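Local structure of putative NADPH-dependent oxidoreductase (Desulfitobacterium hafniense DCB-2, 3DB2) at residues 130-135 and 191-196; 148-153 and 243-248; 272-277 and 292-297. The protein is of unproven function but probably binds NADP(H) in a Rossmann domain to carry out a redox reaction on a substrate not yet identified. One frame throughout, in Å; residues are numbered along the deposited sequence.

Interaction 1 of 3, residues 130-135 and 191-196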
# COMPACT_ATOMS: atom_id res chain seq x y z
N GLY C 130 -4.34 21.28 6.81
CA GLY C 130 -4.28 21.17 8.27
C GLY C 130 -4.03 19.71 8.64
O GLY C 130 -3.36 19.42 9.62
N ALA C 131 -4.54 18.78 7.84
CA ALA C 131 -4.34 17.36 8.14
C ALA C 131 -2.88 16.99 8.01
O ALA C 131 -2.38 16.29 8.87
CB ALA C 131 -5.19 16.51 7.25
N LEU C 132 -2.17 17.45 6.98
CA LEU C 132 -0.77 17.05 6.84
C LEU C 132 0.11 17.69 7.91
O LEU C 132 1.08 17.13 8.47
CB LEU C 132 -0.32 17.40 5.42
CG LEU C 132 -0.42 16.31 4.38
CD1 LEU C 132 0.48 15.13 4.72
CD2 LEU C 132 -1.88 15.86 4.22
N ARG C 133 -0.24 18.94 8.24
CA ARG C 133 0.41 19.66 9.35
C ARG C 133 0.23 18.92 10.68
O ARG C 133 1.17 18.85 11.48
CB ARG C 133 -0.09 21.09 9.46
CG ARG C 133 0.22 22.02 8.31
CD ARG C 133 1.69 22.04 7.95
NE ARG C 133 2.10 23.10 7.05
CZ ARG C 133 3.19 23.24 6.32
NH1 ARG C 133 4.15 22.35 6.28
NH2 ARG C 133 3.34 24.32 5.56
N LYS C 134 -0.95 18.37 10.92
CA LYS C 134 -1.23 17.69 12.17
C LYS C 134 -0.47 16.38 12.18
O LYS C 134 0.18 15.98 13.17
CB LYS C 134 -2.74 17.54 12.32
CG LYS C 134 -3.19 16.74 13.53
CD LYS C 134 -2.88 17.56 14.78
CE LYS C 134 -2.89 16.67 16.01
NZ LYS C 134 -3.88 17.20 16.98
N MSE C 135 -0.51 15.67 11.05
CA MSE C 135 0.22 14.39 10.96
C MSE C 135 1.70 14.59 11.22
O MSE C 135 2.38 13.77 11.85
CB MSE C 135 -0.05 13.70 9.61
CG MSE C 135 -1.50 13.22 9.48
SE MSE C 135 -1.89 12.77 7.60
CE MSE C 135 -0.93 11.10 7.66
N GLN C 191 8.29 13.09 1.66
CA GLN C 191 9.58 13.66 2.10
C GLN C 191 9.36 14.79 3.09
O GLN C 191 10.21 15.06 3.92
CB GLN C 191 10.37 14.05 0.86
CG GLN C 191 10.77 12.83 0.03
CD GLN C 191 11.73 13.13 -1.12
OE1 GLN C 191 12.87 12.69 -1.18
NE2 GLN C 191 11.27 13.89 -2.12
N PHE C 192 8.21 15.46 3.05
CA PHE C 192 7.83 16.40 4.11
C PHE C 192 7.72 15.70 5.46
O PHE C 192 8.21 16.11 6.51
CB PHE C 192 6.51 17.06 3.75
CG PHE C 192 5.81 17.77 4.89
CD1 PHE C 192 6.44 18.88 5.46
CD2 PHE C 192 4.58 17.37 5.37
CE1 PHE C 192 5.82 19.55 6.50
CE2 PHE C 192 3.97 18.02 6.43
CZ PHE C 192 4.62 19.12 6.98
N LEU C 193 7.03 14.55 5.44
CA LEU C 193 6.78 13.79 6.67
C LEU C 193 8.03 13.08 7.18
O LEU C 193 8.27 13.14 8.40
CB LEU C 193 5.66 12.80 6.41
CG LEU C 193 4.25 13.33 6.14
CD1 LEU C 193 3.28 12.16 5.98
CD2 LEU C 193 3.81 14.27 7.26
N LEU C 194 8.79 12.46 6.30
CA LEU C 194 9.91 11.61 6.69
C LEU C 194 11.31 12.00 6.22
O LEU C 194 12.27 11.27 6.58
CB LEU C 194 9.67 10.19 6.14
CG LEU C 194 8.44 9.46 6.64
CD1 LEU C 194 8.59 7.98 6.38
CD2 LEU C 194 8.20 9.73 8.12
N GLY C 195 11.52 13.06 5.46
CA GLY C 195 12.84 13.38 4.99
C GLY C 195 13.15 12.71 3.64
O GLY C 195 12.28 12.06 3.05
N PRO C 196 14.37 12.89 3.15
CA PRO C 196 14.73 12.52 1.79
C PRO C 196 14.77 11.03 1.48
O PRO C 196 15.29 10.15 2.18
CB PRO C 196 16.14 13.11 1.60
CG PRO C 196 16.67 13.20 2.99
CD PRO C 196 15.50 13.53 3.85
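Phe192 and Arg133 show how two helices can meet almost entirely through side chains: no hydrogen bond links residues 130-135 to 191-196, and even the nearest CA atoms, those of Met135 and Leu193, are 7.9 Å apart. Phe192 and Leu193 carry the contact from helix 183-194. With its CG anti to the backbone N (chi1 165°), Phe192 reaches across to helix 130-140 and arrives beside the carbonyl of Leu132, whose O lies near the ring plane, 3.6 Å from CE2. An aromatic C-H edge thus faces a carbonyl oxygen, a weakly favourable electrostatic pairing.

Arg133 meets the same ring obliquely, at its CE1-CZ side. The arginine CB is directed away from the partner helix, but the chain bends at chi2 (-53°) and the guanidinium returns to the contact. NH1 stops 3.3 Å from CE1 of Phe192, and about as far from CZ. The two side chains cross at about a right angle, with guanidinium and ring planes 65° apart, so the two groups do not lie flat on each other; CE1 sits at the guanidinium edge. The charge itself is answered elsewhere, through a salt bridge from NH2 to Glu321, a residue that Phe192 also touches.

The leucines supply the aliphatic part of the contact. Leu193 points its CB toward the other helix; its CD1 meets CD1 of Leu132 at 4.3 Å, while CD2 lies 4.1 Å from Leu132 O. Met135, present as selenomethionine, adds a looser flank, its backbone C 4.5 Å from Leu193 CD2. Leu132 and Met135 also rest on Ile243 of strand 240-247. Two helices that touch each other while covering one face of a predominantly antiparallel sheet are characteristic of the C-terminal alpha/beta domain of the GFO/IDH/MocA family.

Interaction 2 of 3, residues 148-153 and 243-248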
# COMPACT_ATOMS: atom_id res chain seq x y z
N SER C 148 7.59 3.34 11.07
CA SER C 148 8.25 2.26 10.35
C SER C 148 8.04 2.46 8.84
O SER C 148 9.00 2.55 8.08
CB SER C 148 7.75 0.86 10.71
OG SER C 148 6.34 0.79 10.93
N SER C 149 6.77 2.53 8.48
CA SER C 149 6.41 2.64 7.06
C SER C 149 5.18 3.54 6.86
O SER C 149 4.41 3.82 7.77
CB SER C 149 6.14 1.27 6.47
OG SER C 149 5.01 0.63 7.02
N ILE C 150 5.02 3.98 5.60
CA ILE C 150 3.88 4.77 5.18
C ILE C 150 3.36 4.20 3.85
O ILE C 150 4.15 3.74 3.05
CB ILE C 150 4.21 6.26 5.03
CG1 ILE C 150 4.52 6.94 6.36
CG2 ILE C 150 3.11 7.00 4.26
CD1 ILE C 150 5.04 8.35 6.15
N GLU C 151 2.03 4.24 3.67
CA GLU C 151 1.45 3.86 2.39
C GLU C 151 0.61 5.04 1.87
O GLU C 151 -0.25 5.47 2.62
CB GLU C 151 0.53 2.64 2.50
CG GLU C 151 1.26 1.46 3.12
CD GLU C 151 0.29 0.51 3.81
OE1 GLU C 151 -0.89 0.86 4.04
OE2 GLU C 151 0.77 -0.60 4.15
N ALA C 152 0.92 5.52 0.70
CA ALA C 152 0.27 6.69 0.12
C ALA C 152 -0.38 6.27 -1.20
O ALA C 152 0.20 5.43 -1.90
CB ALA C 152 1.27 7.81 -0.12
N VAL C 153 -1.55 6.81 -1.51
CA VAL C 153 -2.21 6.43 -2.76
C VAL C 153 -2.79 7.70 -3.39
O VAL C 153 -3.35 8.51 -2.65
CB VAL C 153 -3.35 5.43 -2.55
CG1 VAL C 153 -4.12 5.15 -3.83
CG2 VAL C 153 -2.79 4.13 -1.98
N ILE C 243 -3.28 8.31 2.94
CA ILE C 243 -1.98 8.16 3.56
C ILE C 243 -2.20 7.36 4.86
O ILE C 243 -3.05 7.73 5.68
CB ILE C 243 -1.33 9.51 3.89
CG1 ILE C 243 -1.30 10.49 2.71
CG2 ILE C 243 0.08 9.36 4.47
CD1 ILE C 243 -0.54 11.77 2.95
N ASN C 244 -1.46 6.28 4.99
CA ASN C 244 -1.50 5.44 6.18
C ASN C 244 -0.07 5.51 6.74
O ASN C 244 0.90 5.26 6.03
CB ASN C 244 -1.86 3.99 5.93
CG ASN C 244 -3.20 3.82 5.23
OD1 ASN C 244 -4.13 4.53 5.55
ND2 ASN C 244 -3.30 2.90 4.31
N VAL C 245 0.04 5.84 7.99
CA VAL C 245 1.29 5.92 8.72
C VAL C 245 1.24 4.89 9.87
O VAL C 245 0.29 4.92 10.66
CB VAL C 245 1.49 7.31 9.32
CG1 VAL C 245 2.84 7.43 9.98
CG2 VAL C 245 1.33 8.37 8.22
N TYR C 246 2.25 4.05 9.92
CA TYR C 246 2.36 3.00 10.92
C TYR C 246 3.44 3.40 11.93
O TYR C 246 4.59 3.58 11.51
CB TYR C 246 2.72 1.68 10.23
CG TYR C 246 1.62 1.31 9.24
CD1 TYR C 246 0.44 0.74 9.68
CD2 TYR C 246 1.75 1.54 7.87
CE1 TYR C 246 -0.57 0.41 8.80
CE2 TYR C 246 0.73 1.18 7.00
CZ TYR C 246 -0.44 0.62 7.44
OH TYR C 246 -1.49 0.26 6.58
N GLY C 247 3.03 3.50 13.18
CA GLY C 247 3.86 3.94 14.29
C GLY C 247 3.92 2.88 15.37
O GLY C 247 3.05 1.98 15.35
N THR C 248 4.94 2.96 16.24
CA THR C 248 5.10 1.87 17.23
C THR C 248 4.06 1.97 18.33
O THR C 248 3.78 0.96 18.99
CB THR C 248 6.52 1.84 17.82
OG1 THR C 248 6.78 3.18 18.30
CG2 THR C 248 7.60 1.52 16.79
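Backbone pairing between Glu151 and Asn244 sets the register of these two strands, which run antiparallel with their axes 174° apart. They form a hydrogen-bonded pair: the N of Glu151 reaches the O of Asn244 at 2.8 Å, and the N of Asn244 returns an equally short bond to the O of Glu151. Farther along, the N of Tyr246 donates to the O of Ser149 and the N of Ser148 to the O of Tyr246. Ile150-Val245 and Ala152-Ile243 are non-hydrogen-bonded pairs, and between the amide bonds the CA of Ile150 comes within 3.1 Å of the O of Asn244 in a CA-H...O contact.

Strands 147-155 and 240-247 are neighbours inside the large mixed sheet of the GFO/IDH/MocA C-terminal domain, whose two faces have different tasks. One, bearing Ile150, Ala152, Ile243 and Val245, is covered by helices 130-140 and 183-194; the other, bearing Glu151 and Tyr246, meets the second subunit.

Polar side-chain bonds gather on the latter face around one carboxylate oxygen. Glu151 OE1 accepts from Tyr246 OH at 2.7 Å and from Asn244 ND2 at 3.2 Å. The amide N-H comes in nearly in line with the C-O bond, whereas the phenol approaches from above the carboxylate plane, 43° out of it. Glu151 CG, anti to its own carbonyl carbon (chi1 -55°), carries the extended chain alongside the tyrosine edge, where CD lies 3.3 Å from CE2. OE2 is bonded to Tyr230 OH of the second subunit, so both oxygens of this buried carboxylate have partners.

Apolar contacts occupy the helix-covered face. Ile150 lies side by side with both partners, its CG2 branch 3.8 Å from Ile243 CG2 and its CG1 branch 4.0 Å from Val245 CG2.

Interaction 3 of 3, residues 272-277 and 292-297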
# COMPACT_ATOMS: atom_id res chain seq x y z
N THR C 272 -10.70 12.94 6.47
CA THR C 272 -10.87 12.30 7.75
C THR C 272 -9.45 11.81 8.16
O THR C 272 -8.76 11.30 7.27
CB THR C 272 -11.71 11.03 7.84
OG1 THR C 272 -11.52 10.27 6.63
CG2 THR C 272 -13.19 11.32 8.01
N LEU C 273 -9.15 11.99 9.42
CA LEU C 273 -7.90 11.43 9.96
C LEU C 273 -8.29 10.57 11.16
O LEU C 273 -8.99 11.08 12.03
CB LEU C 273 -6.91 12.51 10.33
CG LEU C 273 -5.60 12.09 11.01
CD1 LEU C 273 -4.76 11.18 10.13
CD2 LEU C 273 -4.79 13.30 11.45
N ILE C 274 -7.82 9.32 11.16
CA ILE C 274 -8.21 8.43 12.27
C ILE C 274 -6.92 7.91 12.87
O ILE C 274 -5.99 7.61 12.14
CB ILE C 274 -9.16 7.35 11.75
CG1 ILE C 274 -10.61 7.87 11.55
CG2 ILE C 274 -9.09 6.12 12.64
CD1 ILE C 274 -11.45 7.68 12.81
N LYS C 275 -6.85 7.86 14.19
CA LYS C 275 -5.76 7.31 14.96
C LYS C 275 -6.18 5.94 15.53
O LYS C 275 -7.21 5.83 16.19
CB LYS C 275 -5.38 8.20 16.13
CG LYS C 275 -4.11 7.89 16.88
CD LYS C 275 -4.07 8.66 18.21
CE LYS C 275 -2.64 8.94 18.66
NZ LYS C 275 -2.61 9.49 20.04
N ARG C 276 -5.36 4.94 15.26
CA ARG C 276 -5.57 3.60 15.81
C ARG C 276 -4.54 3.38 16.91
O ARG C 276 -3.34 3.41 16.60
CB ARG C 276 -5.48 2.52 14.74
CG ARG C 276 -5.56 1.11 15.37
CD ARG C 276 -5.62 0.06 14.26
NE ARG C 276 -6.93 0.21 13.61
CZ ARG C 276 -7.33 -0.59 12.63
NH1 ARG C 276 -6.52 -1.56 12.23
NH2 ARG C 276 -8.53 -0.39 12.09
N GLU C 277 -4.97 3.20 18.16
CA GLU C 277 -3.99 3.14 19.25
C GLU C 277 -4.39 2.08 20.25
O GLU C 277 -5.54 1.66 20.20
CB GLU C 277 -3.90 4.50 19.96
CG GLU C 277 -5.25 4.85 20.57
CD GLU C 277 -5.30 6.15 21.32
OE1 GLU C 277 -4.25 6.78 21.45
OE2 GLU C 277 -6.43 6.51 21.74
N ASP C 292 -10.03 3.05 17.57
CA ASP C 292 -9.94 4.01 16.46
C ASP C 292 -10.62 5.32 16.85
O ASP C 292 -11.82 5.36 17.12
CB ASP C 292 -10.57 3.48 15.18
CG ASP C 292 -9.76 2.39 14.50
OD1 ASP C 292 -8.60 2.17 14.90
OD2 ASP C 292 -10.27 1.75 13.56
N VAL C 293 -9.85 6.40 16.88
CA VAL C 293 -10.28 7.70 17.32
C VAL C 293 -10.16 8.77 16.21
O VAL C 293 -9.11 8.89 15.57
CB VAL C 293 -9.44 8.24 18.50
CG1 VAL C 293 -10.09 9.53 18.97
CG2 VAL C 293 -9.33 7.24 19.63
N LYS C 294 -11.24 9.52 16.03
CA LYS C 294 -11.22 10.60 15.06
C LYS C 294 -10.32 11.73 15.54
O LYS C 294 -10.34 12.12 16.71
CB LYS C 294 -12.61 11.17 14.74
CG LYS C 294 -12.59 11.73 13.32
CD LYS C 294 -13.96 11.97 12.72
CE LYS C 294 -13.87 12.92 11.52
NZ LYS C 294 -14.57 14.20 11.78
N VAL C 295 -9.51 12.26 14.62
CA VAL C 295 -8.57 13.34 14.90
C VAL C 295 -9.07 14.57 14.16
O VAL C 295 -9.15 14.54 12.93
CB VAL C 295 -7.12 13.05 14.49
CG1 VAL C 295 -6.20 14.19 14.85
CG2 VAL C 295 -6.62 11.77 15.16
N ASP C 296 -9.42 15.60 14.93
CA ASP C 296 -9.85 16.86 14.28
C ASP C 296 -8.70 17.86 14.31
O ASP C 296 -7.76 17.73 15.08
CB ASP C 296 -11.14 17.36 14.90
CG ASP C 296 -12.29 16.44 14.51
OD1 ASP C 296 -12.61 16.35 13.30
OD2 ASP C 296 -12.86 15.76 15.37
N PHE C 297 -8.77 18.86 13.43
CA PHE C 297 -7.71 19.80 13.14
C PHE C 297 -8.28 21.03 12.41
O PHE C 297 -9.33 20.94 11.75
CB PHE C 297 -6.58 19.17 12.29
CG PHE C 297 -7.13 18.42 11.08
CD1 PHE C 297 -7.46 19.07 9.91
CD2 PHE C 297 -7.32 17.05 11.14
CE1 PHE C 297 -7.98 18.38 8.84
CE2 PHE C 297 -7.85 16.35 10.08
CZ PHE C 297 -8.20 17.02 8.92
O HOH W 1 -10.70 13.75 10.90
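Arg276 and Asp292 face each other at a non-hydrogen-bonded pair of two antiparallel strands, and the arginine can be followed outward atom by atom. Its CB already lies 3.1 Å from Asp292 OD1. CG, placed anti to the backbone N (chi1 174°), passes the same oxygen, and CD draws a little farther off before the bend at chi3 turns the guanidinium alongside the carboxylate. There NE donates to OD1 at 2.9 Å and NH2 to OD2 at 3.1 Å. Both oxygens use their syn lone pairs and the planes are only 4° apart, a bidentate, side-on salt bridge that fixes the rotation of both groups. NH1, at the tip, is hydrogen-bonded to Gly239 O of the second subunit.

Next along the strands, Lys275 and Val293 exchange two backbone bonds, and the N of Val295 donates to the O of Leu273. The other half of the Leu273-Val295 pairing runs through a water, which accepts from Leu273 N and donates to Val295 O.

On the face bearing Leu273 and Val295, the leucine CD2 packs 3.8 Å from Val295 CG1, while its CB meets the edge of the Phe297 ring at CE2. Met135 of helix 130-140 also touches Leu273. Strands 271-278 and 290-295 together make a beta hairpin, with 290-295 an edge strand of the mixed sheet within this chain.

In the fold
All three interactions belong to the domain built on the mixed sheet, distinct from the parallel Rossmann sheet. Interactions 2 and 3 lie in the same mixed sheet, their centres about 14 Å apart and without touch; strand 250-256 runs between them. Interaction 1 is in the helical layer, about 11 Å between centres from interaction 2 and 16 Å from interaction 3, and it touches both: Met135 reaches Val245, Leu194 meets Ile150, Lys134 packs on Val295 and Ala131 on Phe297. Along the chain, interactions 1 and 2 interlock, their segments alternating, whereas the hairpin of interaction 3 follows both. Helix 130-140 thus ties the sheet interior to its edge, while the opposite face serves the dimer.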